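Local coordinates for protein blood group a-and b-cleaving endo-beta-galactosidase (Streptococcus pneumoniae, PDB 2YGL) that probably cleaves blood group A and B antigens as a family 98 endo-beta-galactosidase, represented here by its tandem family 51 carbohydrate-binding modules, at residues Tyr73-Gln78 and Lys144-Lys149; Phe83-Gly88 and Val161-Ala166; Lys184-Gly189 and Gly347-Ala352; Val269-Ser274 and Ile308-Ser313; Glu289-Gly294 and Glu329-Ser334. One frame throughout, in Å; residues are numbered along the deposited sequence.

Contact 1: Tyr73-Gln78 and Lys144-Lys149; sequences YDISGQ and KKISLK
The Y73 ring has the I146 carbonyl oxygen at its edge, near the ring plane. The second flat group, the D74 carboxylate, brings OD1 to 3.1 Å from K144 O. This is antiparallel strand pairing in the five-stranded sheet of a beta-sandwich module. Y73 and I146 form a hydrogen-bonded pair, with Y73 N to I146 O at 2.9 Å. D74 and K145 follow as a non-hydrogen-bonded pair. D74 OD1 and K144 O are both acceptors, so they do not bond. Two donors of S76 hold OD1 instead. S76 OG donates to D74 OD1 at 2.8 Å, on the syn lone pair of that oxygen. The backbone S76 N comes from above the carboxylate plane and makes an Asx turn. K144 O is served by the backbone N-H of I75. At I75 the chain leaves the strand. I75 CG1 stands between the backbone N and the carbonyl carbon (chi1 57°), close to K144 O. I75 CG2 meets I146 CG2, and the two side chains lie oblique to each other. D111 takes the backbone N-H groups of K144 and K145. At the outer end, S76 OG lies 3.4 Å from K144 CG.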
# COMPACT_ATOMS: atom_id res chain seq x y z
N TYR A 73 -6.61 -19.27 1.77
CA TYR A 73 -5.97 -18.47 0.72
C TYR A 73 -4.64 -17.91 1.20
O TYR A 73 -4.51 -17.46 2.34
CB TYR A 73 -6.89 -17.31 0.29
CG TYR A 73 -8.18 -17.75 -0.36
CD1 TYR A 73 -9.30 -18.08 0.41
CD2 TYR A 73 -8.29 -17.82 -1.75
CE1 TYR A 73 -10.49 -18.48 -0.19
CE2 TYR A 73 -9.48 -18.21 -2.36
CZ TYR A 73 -10.57 -18.54 -1.56
OH TYR A 73 -11.76 -18.94 -2.15
N ASP A 74 -3.65 -17.95 0.31
CA ASP A 74 -2.34 -17.35 0.57
C ASP A 74 -2.42 -15.87 0.26
O ASP A 74 -2.63 -15.47 -0.89
CB ASP A 74 -1.25 -18.03 -0.26
CG ASP A 74 0.14 -17.43 -0.04
OD1 ASP A 74 0.34 -16.68 0.94
OD2 ASP A 74 1.04 -17.72 -0.85
N ILE A 75 -2.25 -15.05 1.29
CA ILE A 75 -2.29 -13.59 1.13
C ILE A 75 -0.95 -12.93 1.46
O ILE A 75 -0.90 -11.73 1.76
CB ILE A 75 -3.47 -12.95 1.93
CG1 ILE A 75 -3.37 -13.29 3.43
CG2 ILE A 75 -4.81 -13.39 1.35
CD1 ILE A 75 -4.24 -12.43 4.33
N SER A 76 0.13 -13.71 1.39
CA SER A 76 1.49 -13.23 1.68
C SER A 76 1.90 -12.07 0.78
O SER A 76 1.73 -12.14 -0.44
CB SER A 76 2.51 -14.36 1.53
OG SER A 76 2.27 -15.39 2.47
N GLY A 77 2.41 -11.00 1.39
CA GLY A 77 2.89 -9.82 0.67
C GLY A 77 1.87 -9.06 -0.16
O GLY A 77 2.21 -8.13 -0.88
N GLN A 78 0.60 -9.45 -0.04
CA GLN A 78 -0.48 -8.90 -0.87
C GLN A 78 -0.96 -7.53 -0.39
O GLN A 78 -1.53 -6.77 -1.17
CB GLN A 78 -1.66 -9.87 -0.90
CG GLN A 78 -1.37 -11.21 -1.55
CD GLN A 78 -1.64 -11.21 -3.04
OE1 GLN A 78 -0.93 -10.57 -3.81
NE2 GLN A 78 -2.68 -11.94 -3.44
N LYS A 144 -0.26 -13.96 6.31
CA LYS A 144 0.13 -14.90 5.25
C LYS A 144 -1.01 -15.80 4.79
O LYS A 144 -1.10 -16.14 3.61
CB LYS A 144 1.32 -15.75 5.71
CG LYS A 144 2.64 -14.99 5.79
CD LYS A 144 3.73 -15.82 6.48
CE LYS A 144 5.07 -15.09 6.49
NZ LYS A 144 5.02 -13.80 7.24
N LYS A 145 -1.89 -16.18 5.72
CA LYS A 145 -2.93 -17.17 5.44
C LYS A 145 -4.26 -16.81 6.09
O LYS A 145 -4.32 -16.58 7.31
CB LYS A 145 -2.46 -18.55 5.93
CG LYS A 145 -3.31 -19.72 5.47
CD LYS A 145 -2.87 -20.99 6.17
CE LYS A 145 -3.40 -22.23 5.48
NZ LYS A 145 -2.81 -23.46 6.06
N ILE A 146 -5.31 -16.75 5.29
CA ILE A 146 -6.67 -16.57 5.80
C ILE A 146 -7.51 -17.82 5.54
O ILE A 146 -7.48 -18.39 4.44
CB ILE A 146 -7.35 -15.27 5.25
CG1 ILE A 146 -8.67 -14.99 5.99
CG2 ILE A 146 -7.53 -15.32 3.72
CD1 ILE A 146 -9.22 -13.58 5.82
N SER A 147 -8.25 -18.25 6.56
CA SER A 147 -9.03 -19.48 6.49
C SER A 147 -10.51 -19.27 6.77
O SER A 147 -10.89 -18.64 7.77
CB SER A 147 -8.46 -20.53 7.45
OG SER A 147 -7.30 -21.12 6.90
N LEU A 148 -11.34 -19.82 5.88
CA LEU A 148 -12.79 -19.82 6.03
C LEU A 148 -13.22 -21.18 6.57
O LEU A 148 -13.11 -22.20 5.89
CB LEU A 148 -13.46 -19.53 4.68
CG LEU A 148 -13.65 -18.09 4.20
CD1 LEU A 148 -12.38 -17.23 4.28
CD2 LEU A 148 -14.20 -18.08 2.78
N LYS A 149 -13.71 -21.19 7.81
CA LYS A 149 -14.02 -22.42 8.52
C LYS A 149 -15.51 -22.53 8.84
O LYS A 149 -16.12 -21.57 9.30
CB LYS A 149 -13.22 -22.51 9.82
CG LYS A 149 -11.70 -22.48 9.63
CD LYS A 149 -10.97 -22.19 10.95
CE LYS A 149 -10.89 -23.42 11.84
NZ LYS A 149 -10.30 -23.09 13.17

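Contact 2: Phe83-Gly88 and Val161-Ala166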
# COMPACT_ATOMS: atom_id res chain seq x y z
N PHE A 83 -11.05 -8.00 5.54
CA PHE A 83 -11.83 -9.06 4.94
C PHE A 83 -13.30 -8.82 5.26
O PHE A 83 -13.66 -8.59 6.42
CB PHE A 83 -11.38 -10.44 5.43
CG PHE A 83 -12.31 -11.56 5.04
CD1 PHE A 83 -12.36 -12.02 3.73
CD2 PHE A 83 -13.15 -12.15 5.99
CE1 PHE A 83 -13.21 -13.05 3.36
CE2 PHE A 83 -14.01 -13.19 5.64
CZ PHE A 83 -14.04 -13.64 4.32
N GLU A 84 -14.15 -8.88 4.24
CA GLU A 84 -15.58 -8.66 4.42
C GLU A 84 -16.43 -9.69 3.68
O GLU A 84 -16.14 -10.04 2.54
CB GLU A 84 -15.98 -7.23 4.03
CG GLU A 84 -15.42 -6.17 4.98
CD GLU A 84 -15.92 -4.77 4.70
OE1 GLU A 84 -16.44 -4.52 3.59
OE2 GLU A 84 -15.78 -3.92 5.59
N THR A 85 -17.47 -10.18 4.36
CA THR A 85 -18.39 -11.18 3.80
C THR A 85 -19.68 -11.27 4.61
O THR A 85 -19.72 -10.89 5.79
CB THR A 85 -17.74 -12.59 3.71
OG1 THR A 85 -18.53 -13.44 2.88
CG2 THR A 85 -17.58 -13.23 5.09
N TYR A 86 -20.74 -11.77 3.97
CA TYR A 86 -21.97 -12.14 4.65
C TYR A 86 -22.00 -13.66 4.77
O TYR A 86 -21.70 -14.37 3.81
CB TYR A 86 -23.19 -11.67 3.85
CG TYR A 86 -23.34 -10.17 3.75
CD1 TYR A 86 -22.69 -9.45 2.74
CD2 TYR A 86 -24.13 -9.46 4.66
CE1 TYR A 86 -22.82 -8.07 2.64
CE2 TYR A 86 -24.27 -8.07 4.56
CZ TYR A 86 -23.61 -7.39 3.55
OH TYR A 86 -23.74 -6.03 3.44
N ILE A 87 -22.35 -14.16 5.95
CA ILE A 87 -22.43 -15.60 6.18
C ILE A 87 -23.83 -16.06 6.57
O ILE A 87 -24.58 -15.33 7.21
CB ILE A 87 -21.40 -16.11 7.23
CG1 ILE A 87 -21.52 -15.32 8.55
CG2 ILE A 87 -19.99 -16.05 6.66
CD1 ILE A 87 -20.84 -15.99 9.74
N GLY A 88 -24.15 -17.29 6.19
CA GLY A 88 -25.41 -17.93 6.54
C GLY A 88 -25.57 -19.20 5.74
O GLY A 88 -24.68 -19.59 4.99
N VAL A 161 -23.33 -23.74 3.59
CA VAL A 161 -22.72 -22.51 4.07
C VAL A 161 -22.22 -21.69 2.89
O VAL A 161 -21.48 -22.19 2.04
CB VAL A 161 -21.57 -22.77 5.08
CG1 VAL A 161 -20.76 -21.50 5.35
CG2 VAL A 161 -22.12 -23.31 6.39
N VAL A 162 -22.64 -20.43 2.84
CA VAL A 162 -22.13 -19.50 1.85
C VAL A 162 -21.43 -18.31 2.49
O VAL A 162 -21.90 -17.75 3.49
CB VAL A 162 -23.22 -18.99 0.87
CG1 VAL A 162 -23.59 -20.08 -0.14
CG2 VAL A 162 -24.45 -18.48 1.61
N PHE A 163 -20.28 -17.97 1.92
CA PHE A 163 -19.57 -16.76 2.26
C PHE A 163 -19.91 -15.76 1.15
O PHE A 163 -19.14 -15.59 0.20
CB PHE A 163 -18.06 -17.03 2.38
CG PHE A 163 -17.71 -18.06 3.43
CD1 PHE A 163 -17.75 -19.42 3.13
CD2 PHE A 163 -17.34 -17.67 4.71
CE1 PHE A 163 -17.42 -20.38 4.10
CE2 PHE A 163 -17.01 -18.63 5.69
CZ PHE A 163 -17.05 -19.98 5.38
N ALA A 164 -21.08 -15.15 1.26
CA ALA A 164 -21.62 -14.26 0.24
C ALA A 164 -20.85 -12.95 0.16
O ALA A 164 -20.57 -12.33 1.19
CB ALA A 164 -23.10 -13.99 0.48
N ASP A 165 -20.51 -12.55 -1.06
CA ASP A 165 -19.78 -11.30 -1.34
C ASP A 165 -18.37 -11.27 -0.74
O ASP A 165 -17.80 -10.19 -0.52
CB ASP A 165 -20.61 -10.08 -0.89
CG ASP A 165 -20.15 -8.78 -1.52
OD1 ASP A 165 -20.00 -8.75 -2.76
OD2 ASP A 165 -19.93 -7.80 -0.78
N ALA A 166 -17.81 -12.45 -0.50
CA ALA A 166 -16.50 -12.59 0.16
C ALA A 166 -15.39 -11.88 -0.59
O ALA A 166 -15.08 -12.21 -1.74
CB ALA A 166 -16.16 -14.07 0.36
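I87 and F163 meet obliquely on the inner face of an antiparallel strand pair, with I87 CG2 at 3.7 Å from F163 CD2. The pair belongs to the six-stranded sheet of the first beta-sandwich module. Both residues turn to the core, where I106 of strand 105-110 touches them. In I87 the CG1 branch takes the position between backbone N and carbonyl carbon (chi1 54°). That leaves CG2 as the branch that faces the F163 ring. T85 CG2 lies at the edge of the same ring, near its plane. The T85 hydroxyl is directed elsewhere: chi1 of -166° turns OG1 away from its own N and up to the A164 carbonyl. T85 OG1 bonds A164 O at 2.9 Å from well above the carbonyl plane. Y86 N meets the same A164 O in that plane, at 2.8 Å. One oxygen is therefore gripped by two donors. The Y86 ring keeps to the other face of the sheet, with A164 O in plane at its edge. K55 makes a cation-pi contact with this ring. Beyond A164 the chain turns a corner through a type II turn, F163 to A166, with D165 at positive phi. This returns the A166 methyl to the inner side, where CB lies 3.5 Å from T85 OG1 and 4.3 Å from F83 CE1. At the far end the strands stay joined by V162 N to G88 O, a nearly straight bond of 3.1 Å.

Contact 3: Lys184-Gly189 and Gly347-Ala352; sequences KGINGG and GALFMA
M351 reaches from its strand to the turn at G189 in the second beta-sandwich module. The turn is type II, I186 to G189, and it leads from helix 179-184 into strand 189-191. From CB the M351 chain sets out with CG beside its own backbone N (chi1 -59°). CB and CG form the arm, and the first close approach comes at the sulfur. M351 SD lies 3.8 Å from G189 CA. Bends at chi2 and chi3 turn the sulfur and then the methyl along the turn. M351 CE then meets the carbonyl oxygen of N187 at 3.9 Å and I186 CG2 at 4.2 Å. The sulfur and methyl thus rest on the turn's backbone and on one branch of its first side chain. M351, N187 and G188 also touch a crystal neighbour.

The inner end is apolar. I186 and L349 cross at about a right angle and meet by their methyl ends. L182 of the helix packs on L349, and L181 on I186, so the short helix covers this side. No conventional hydrogen bond spans the two segments. The nearest thing to one is a CA-H...O contact, with G189 CA at 3.3 Å from F350 O. The turn itself is closed by G189 N to I186 O at 2.9 Å. G188 has positive phi, and G185 has it too where the helix ends. Toward the helix, I186 CD1 stands 4.1 Å from L349 CD2.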
# COMPACT_ATOMS: atom_id res chain seq x y z
N LYS A 184 10.25 6.48 -14.18
CA LYS A 184 9.08 6.19 -15.01
C LYS A 184 7.97 7.20 -14.75
O LYS A 184 7.33 7.68 -15.69
CB LYS A 184 8.57 4.77 -14.75
CG LYS A 184 7.45 4.34 -15.70
CD LYS A 184 6.48 3.36 -15.05
CE LYS A 184 7.00 1.93 -15.07
NZ LYS A 184 6.02 0.99 -14.47
N GLY A 185 7.76 7.52 -13.48
CA GLY A 185 6.69 8.43 -13.07
C GLY A 185 5.65 7.75 -12.20
O GLY A 185 5.44 6.54 -12.30
N ILE A 186 5.01 8.53 -11.34
CA ILE A 186 3.92 8.04 -10.49
C ILE A 186 2.66 8.84 -10.82
O ILE A 186 2.70 10.07 -10.90
CB ILE A 186 4.24 8.19 -8.97
CG1 ILE A 186 5.60 7.55 -8.63
CG2 ILE A 186 3.12 7.59 -8.11
CD1 ILE A 186 6.10 7.85 -7.23
N ASN A 187 1.54 8.13 -11.02
CA ASN A 187 0.24 8.77 -11.20
C ASN A 187 -0.09 9.66 -10.01
O ASN A 187 -0.08 9.21 -8.86
CB ASN A 187 -0.87 7.72 -11.38
CG ASN A 187 -0.85 7.06 -12.74
OD1 ASN A 187 -0.11 7.47 -13.65
ND2 ASN A 187 -1.66 6.02 -12.90
N GLY A 188 -0.37 10.93 -10.29
CA GLY A 188 -0.67 11.91 -9.24
C GLY A 188 0.56 12.60 -8.69
O GLY A 188 0.46 13.47 -7.82
N GLY A 189 1.73 12.20 -9.18
CA GLY A 189 2.99 12.83 -8.80
C GLY A 189 3.32 13.98 -9.73
O GLY A 189 3.24 13.84 -10.95
N GLY A 347 14.66 12.87 -8.79
CA GLY A 347 13.27 12.43 -8.94
C GLY A 347 12.27 13.20 -8.09
O GLY A 347 11.14 12.75 -7.92
N ALA A 348 12.69 14.36 -7.57
CA ALA A 348 11.90 15.15 -6.62
C ALA A 348 10.49 15.43 -7.11
O ALA A 348 10.30 16.04 -8.17
CB ALA A 348 12.62 16.45 -6.28
N LEU A 349 9.50 14.99 -6.34
CA LEU A 349 8.09 15.16 -6.70
C LEU A 349 7.16 15.39 -5.50
O LEU A 349 7.52 15.09 -4.36
CB LEU A 349 7.61 13.98 -7.56
CG LEU A 349 7.54 12.55 -7.00
CD1 LEU A 349 6.28 12.34 -6.16
CD2 LEU A 349 7.58 11.55 -8.15
N PHE A 350 5.99 15.94 -5.79
CA PHE A 350 4.92 16.14 -4.81
C PHE A 350 3.75 15.20 -5.10
O PHE A 350 3.47 14.89 -6.26
CB PHE A 350 4.39 17.58 -4.86
CG PHE A 350 5.27 18.59 -4.18
CD1 PHE A 350 5.87 18.33 -2.95
CD2 PHE A 350 5.46 19.85 -4.76
CE1 PHE A 350 6.66 19.29 -2.32
CE2 PHE A 350 6.25 20.81 -4.14
CZ PHE A 350 6.85 20.53 -2.92
N MET A 351 3.07 14.75 -4.04
CA MET A 351 1.82 14.01 -4.17
C MET A 351 0.66 14.83 -3.58
O MET A 351 0.84 15.55 -2.61
CB MET A 351 1.89 12.66 -3.45
CG MET A 351 2.99 11.70 -3.94
SD MET A 351 2.67 10.95 -5.55
CE MET A 351 1.17 10.01 -5.22
N ALA A 352 -0.52 14.70 -4.19
CA ALA A 352 -1.74 15.32 -3.66
C ALA A 352 -2.79 14.25 -3.36
O ALA A 352 -3.31 13.59 -4.26
CB ALA A 352 -2.28 16.36 -4.63

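Contact 4: Val269-Ser274 and Ile308-Ser313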
# COMPACT_ATOMS: atom_id res chain seq x y z
N VAL A 269 18.36 12.02 -2.32
CA VAL A 269 19.21 13.17 -2.01
C VAL A 269 20.66 12.74 -1.83
O VAL A 269 20.95 11.81 -1.07
CB VAL A 269 18.73 13.92 -0.72
CG1 VAL A 269 19.59 15.16 -0.46
CG2 VAL A 269 17.27 14.32 -0.82
N GLY A 270 21.57 13.42 -2.52
CA GLY A 270 23.00 13.20 -2.37
C GLY A 270 23.82 14.17 -3.20
O GLY A 270 23.29 15.14 -3.74
N ILE A 271 25.12 13.90 -3.30
CA ILE A 271 26.03 14.74 -4.06
C ILE A 271 26.19 14.18 -5.48
O ILE A 271 26.48 13.00 -5.66
CB ILE A 271 27.40 14.85 -3.36
CG1 ILE A 271 27.23 15.52 -1.99
CG2 ILE A 271 28.40 15.63 -4.22
CD1 ILE A 271 28.22 15.07 -0.95
N ASP A 272 25.99 15.04 -6.48
CA ASP A 272 26.08 14.62 -7.88
C ASP A 272 27.47 14.09 -8.19
O ASP A 272 28.48 14.62 -7.71
CB ASP A 272 25.70 15.75 -8.83
CG ASP A 272 25.41 15.26 -10.24
OD1 ASP A 272 26.35 15.12 -11.04
OD2 ASP A 272 24.23 14.98 -10.54
N ARG A 273 27.52 13.03 -9.00
CA ARG A 273 28.77 12.35 -9.35
C ARG A 273 29.77 13.26 -10.07
O ARG A 273 30.97 12.99 -10.05
CB ARG A 273 28.49 11.09 -10.18
CG ARG A 273 27.52 10.08 -9.53
CD ARG A 273 27.97 9.64 -8.13
NE ARG A 273 29.21 8.87 -8.16
CZ ARG A 273 30.02 8.69 -7.12
NH1 ARG A 273 29.74 9.24 -5.94
NH2 ARG A 273 31.12 7.96 -7.26
N SER A 274 29.27 14.33 -10.68
CA SER A 274 30.11 15.26 -11.44
C SER A 274 30.83 16.28 -10.56
O SER A 274 31.66 17.04 -11.05
CB SER A 274 29.26 15.99 -12.48
OG SER A 274 28.32 16.86 -11.86
N ILE A 308 27.19 13.94 5.29
CA ILE A 308 27.45 12.99 4.21
C ILE A 308 28.67 13.40 3.38
O ILE A 308 29.10 14.56 3.43
CB ILE A 308 26.22 12.79 3.27
CG1 ILE A 308 25.89 14.10 2.53
CG2 ILE A 308 25.01 12.25 4.05
CD1 ILE A 308 24.97 13.92 1.32
N LYS A 309 29.21 12.45 2.63
CA LYS A 309 30.34 12.72 1.73
C LYS A 309 30.00 12.33 0.29
O LYS A 309 28.93 11.78 0.02
CB LYS A 309 31.60 11.99 2.20
CG LYS A 309 32.20 12.56 3.49
CD LYS A 309 33.43 11.77 3.93
CE LYS A 309 33.85 12.18 5.34
NZ LYS A 309 34.98 11.35 5.85
N TYR A 310 30.91 12.64 -0.63
CA TYR A 310 30.77 12.30 -2.04
C TYR A 310 30.47 10.82 -2.25
O TYR A 310 29.66 10.45 -3.10
CB TYR A 310 32.02 12.72 -2.81
CG TYR A 310 32.02 12.36 -4.28
CD1 TYR A 310 31.40 13.18 -5.22
CD2 TYR A 310 32.65 11.20 -4.74
CE1 TYR A 310 31.40 12.86 -6.57
CE2 TYR A 310 32.66 10.86 -6.09
CZ TYR A 310 32.03 11.70 -7.00
OH TYR A 310 32.03 11.38 -8.33
N ASP A 311 31.13 9.97 -1.46
CA ASP A 311 30.99 8.52 -1.57
C ASP A 311 29.75 7.96 -0.86
O ASP A 311 29.43 6.78 -1.01
CB ASP A 311 32.26 7.82 -1.06
CG ASP A 311 32.37 7.84 0.46
OD1 ASP A 311 31.74 6.99 1.11
OD2 ASP A 311 33.11 8.69 0.99
N THR A 312 29.06 8.81 -0.09
CA THR A 312 27.85 8.39 0.62
C THR A 312 26.73 8.10 -0.38
O THR A 312 26.42 8.93 -1.24
CB THR A 312 27.39 9.46 1.64
OG1 THR A 312 28.47 9.80 2.52
CG2 THR A 312 26.21 8.95 2.48
N SER A 313 26.14 6.91 -0.26
CA SER A 313 24.96 6.54 -1.05
C SER A 313 23.83 7.53 -0.80
O SER A 313 23.57 7.90 0.34
CB SER A 313 24.50 5.12 -0.71
OG SER A 313 25.27 4.14 -1.40
O HOH W 1 26.33 11.74 -1.72
O HOH W 2 27.60 10.74 -4.91
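The Y310 hydroxyl donates to the R273 carbonyl, with OH to O at 2.6 Å. It arrives only slightly tilted from the carbonyl plane. R273 then bends back at chi2 and chi3 and lays its guanidinium flat on the Y310 ring. The planes are 28° apart. R273 NH1 sits over the rim of the ring, 3.3 Å from Y310 CE2. This is a cation-pi stack. The same residue thus holds the tyrosine at its hydroxyl and on a face. I271 adds apolar contact, with CG2 at 4.0 Å from Y310 CD1. I271 CD1 runs on to K309 C at 3.5 Å and to I308 CD1.

Strand 262-271 ends here in its beta-sandwich module, and the loop before strand 315-320 folds over that end. No backbone bond joins the two segments directly. Two waters bridge them. Water 1 accepts from I271 N and donates to K309 O and T312 O. Water 2 donates to I271 O at 2.6 Å and to Y310 O, and accepts from R273 NH1. It lies in the guanidinium plane at its edge.

The next shell fixes these groups. E236 makes a salt bridge with R273 NE, while H277 stacks on the Y310 ring. D284 takes the Y310 backbone N-H. The loop is shaped by a type I turn, K309 to T312. T312 OG1 accepts from K309 N at 2.8 Å. On the strand side D272 makes an Asx turn, and its OD1 takes S274 N and S274 OG from opposite faces of the carboxylate.

Contact 5: Glu289-Gly294 and Glu329-Ser334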
# COMPACT_ATOMS: atom_id res chain seq x y z
N GLU A 289 17.31 19.65 4.89
CA GLU A 289 16.04 19.80 5.60
C GLU A 289 14.86 20.03 4.66
O GLU A 289 14.97 20.77 3.68
CB GLU A 289 16.11 20.98 6.57
CG GLU A 289 16.98 20.77 7.79
CD GLU A 289 17.10 22.04 8.62
OE1 GLU A 289 16.79 23.14 8.11
OE2 GLU A 289 17.51 21.93 9.79
N VAL A 290 13.73 19.40 4.99
CA VAL A 290 12.45 19.75 4.39
C VAL A 290 11.66 20.51 5.46
O VAL A 290 11.45 20.01 6.57
CB VAL A 290 11.66 18.52 3.90
CG1 VAL A 290 10.35 18.95 3.23
CG2 VAL A 290 12.50 17.70 2.92
N VAL A 291 11.25 21.73 5.12
CA VAL A 291 10.64 22.64 6.09
C VAL A 291 9.23 23.04 5.63
O VAL A 291 9.07 23.61 4.55
CB VAL A 291 11.52 23.89 6.32
CG1 VAL A 291 11.01 24.71 7.49
CG2 VAL A 291 12.98 23.50 6.55
N ALA A 292 8.24 22.73 6.45
CA ALA A 292 6.85 23.10 6.18
C ALA A 292 6.40 24.23 7.10
O ALA A 292 6.36 24.06 8.32
CB ALA A 292 5.93 21.89 6.33
N ASP A 293 6.09 25.38 6.50
CA ASP A 293 5.69 26.60 7.23
C ASP A 293 6.63 26.94 8.39
O ASP A 293 6.17 27.22 9.50
CB ASP A 293 4.23 26.52 7.70
CG ASP A 293 3.25 26.42 6.54
OD1 ASP A 293 3.48 27.06 5.50
OD2 ASP A 293 2.24 25.69 6.68
N GLY A 294 7.93 26.90 8.13
CA GLY A 294 8.93 27.25 9.13
C GLY A 294 9.30 26.12 10.09
O GLY A 294 10.19 26.28 10.91
N GLU A 329 9.92 24.61 2.10
CA GLU A 329 11.31 24.99 1.82
C GLU A 329 12.24 23.78 1.87
O GLU A 329 12.12 22.93 2.75
CB GLU A 329 11.78 26.05 2.82
CG GLU A 329 11.19 27.43 2.60
CD GLU A 329 11.39 28.35 3.79
OE1 GLU A 329 10.94 28.00 4.91
OE2 GLU A 329 11.99 29.43 3.62
N LEU A 330 13.16 23.73 0.91
CA LEU A 330 14.16 22.67 0.84
C LEU A 330 15.53 23.29 1.12
O LEU A 330 16.04 24.07 0.31
CB LEU A 330 14.13 22.00 -0.53
CG LEU A 330 12.76 21.53 -1.05
CD1 LEU A 330 12.90 21.00 -2.46
CD2 LEU A 330 12.13 20.48 -0.13
N LYS A 331 16.11 22.94 2.26
CA LYS A 331 17.30 23.64 2.77
C LYS A 331 18.55 22.77 2.76
O LYS A 331 18.55 21.65 3.29
CB LYS A 331 17.04 24.19 4.17
CG LYS A 331 15.85 25.14 4.26
CD LYS A 331 15.80 25.84 5.60
CE LYS A 331 14.63 26.81 5.67
NZ LYS A 331 14.56 27.51 6.98
N SER A 332 19.61 23.29 2.14
CA SER A 332 20.86 22.55 1.97
C SER A 332 22.01 23.25 2.69
O SER A 332 22.30 24.42 2.43
CB SER A 332 21.19 22.41 0.48
OG SER A 332 20.10 21.84 -0.22
N TYR A 333 22.66 22.51 3.58
CA TYR A 333 23.71 23.04 4.43
C TYR A 333 25.08 22.51 4.03
O TYR A 333 25.33 21.30 4.06
CB TYR A 333 23.43 22.74 5.90
CG TYR A 333 22.19 23.40 6.46
CD1 TYR A 333 20.92 22.88 6.21
CD2 TYR A 333 22.30 24.54 7.27
CE1 TYR A 333 19.78 23.48 6.74
CE2 TYR A 333 21.16 25.15 7.80
CZ TYR A 333 19.91 24.61 7.53
OH TYR A 333 18.78 25.21 8.05
N SER A 334 25.97 23.43 3.68
CA SER A 334 27.32 23.11 3.22
C SER A 334 28.21 22.59 4.34
O SER A 334 28.07 22.98 5.50
CB SER A 334 27.94 24.35 2.58
OG SER A 334 29.22 24.07 2.05
O HOH W 3 14.97 25.35 8.94
O HOH W 4 8.57 26.82 5.41
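V290 and L330 form the buried inner side of this antiparallel pair, lying side by side and pointing the same way. Strands 285-292 and 327-334 are neighbours in the five-stranded sheet of the second beta-sandwich module. V290 CG1 lies 4.1 Å from L330 CD2, and L330 goes on to touch L345 of the other sheet. The backbone is the tight part. E289 with K331 and V291 with E329 are hydrogen-bonded pairs on either side of V290 and L330. Each pair has two N-H...O bonds of 2.8 Å, N to O.

The outer face is the polar one. E289 and V291 are still buried on it, while E329, K331 and Y333 are partly exposed, and waters 3 and 4 sit on this open side. The Y333 hydroxyl donates to E289 OE1 at 2.9 Å from above the carboxylate plane. That carboxylate stands steeply to the tyrosine ring, with planes 75° apart, and OE1 lies at the ring edge. K331 runs extended past V291, with CD at 3.8 Å from V291 CG2. Its NZ does not touch E289: the gap to OE1 is 5.0 Å, and water 3 bridges it. The opposite charges would probably still favour each other. K287 makes a cation-pi contact with Y333. At the end of strand 285-292, water 4 accepts from G294 N and donates to E329 OE1 at 2.7 Å.

Contact 2 is the buried one; the other four are partly buried. Contact 1 lies in one sheet of the first module and contact 2 in the other, and the two pack together, with L148 CD2 at 3.6 Å from F163 CG. Contacts 3, 4 and 5 lie in the second module without touching. Contacts 3 and 4 share one sheet through strands 343-352 and 262-271, while contact 5 lies in the other sheet. Contact 5 matches contact 1 in being strand pairing within a five-stranded sheet. Chemistry follows place: backbone bonds dominate contacts 1, 2 and 5, apolar touches contact 3, and waters with a cation-pi stack contact 4.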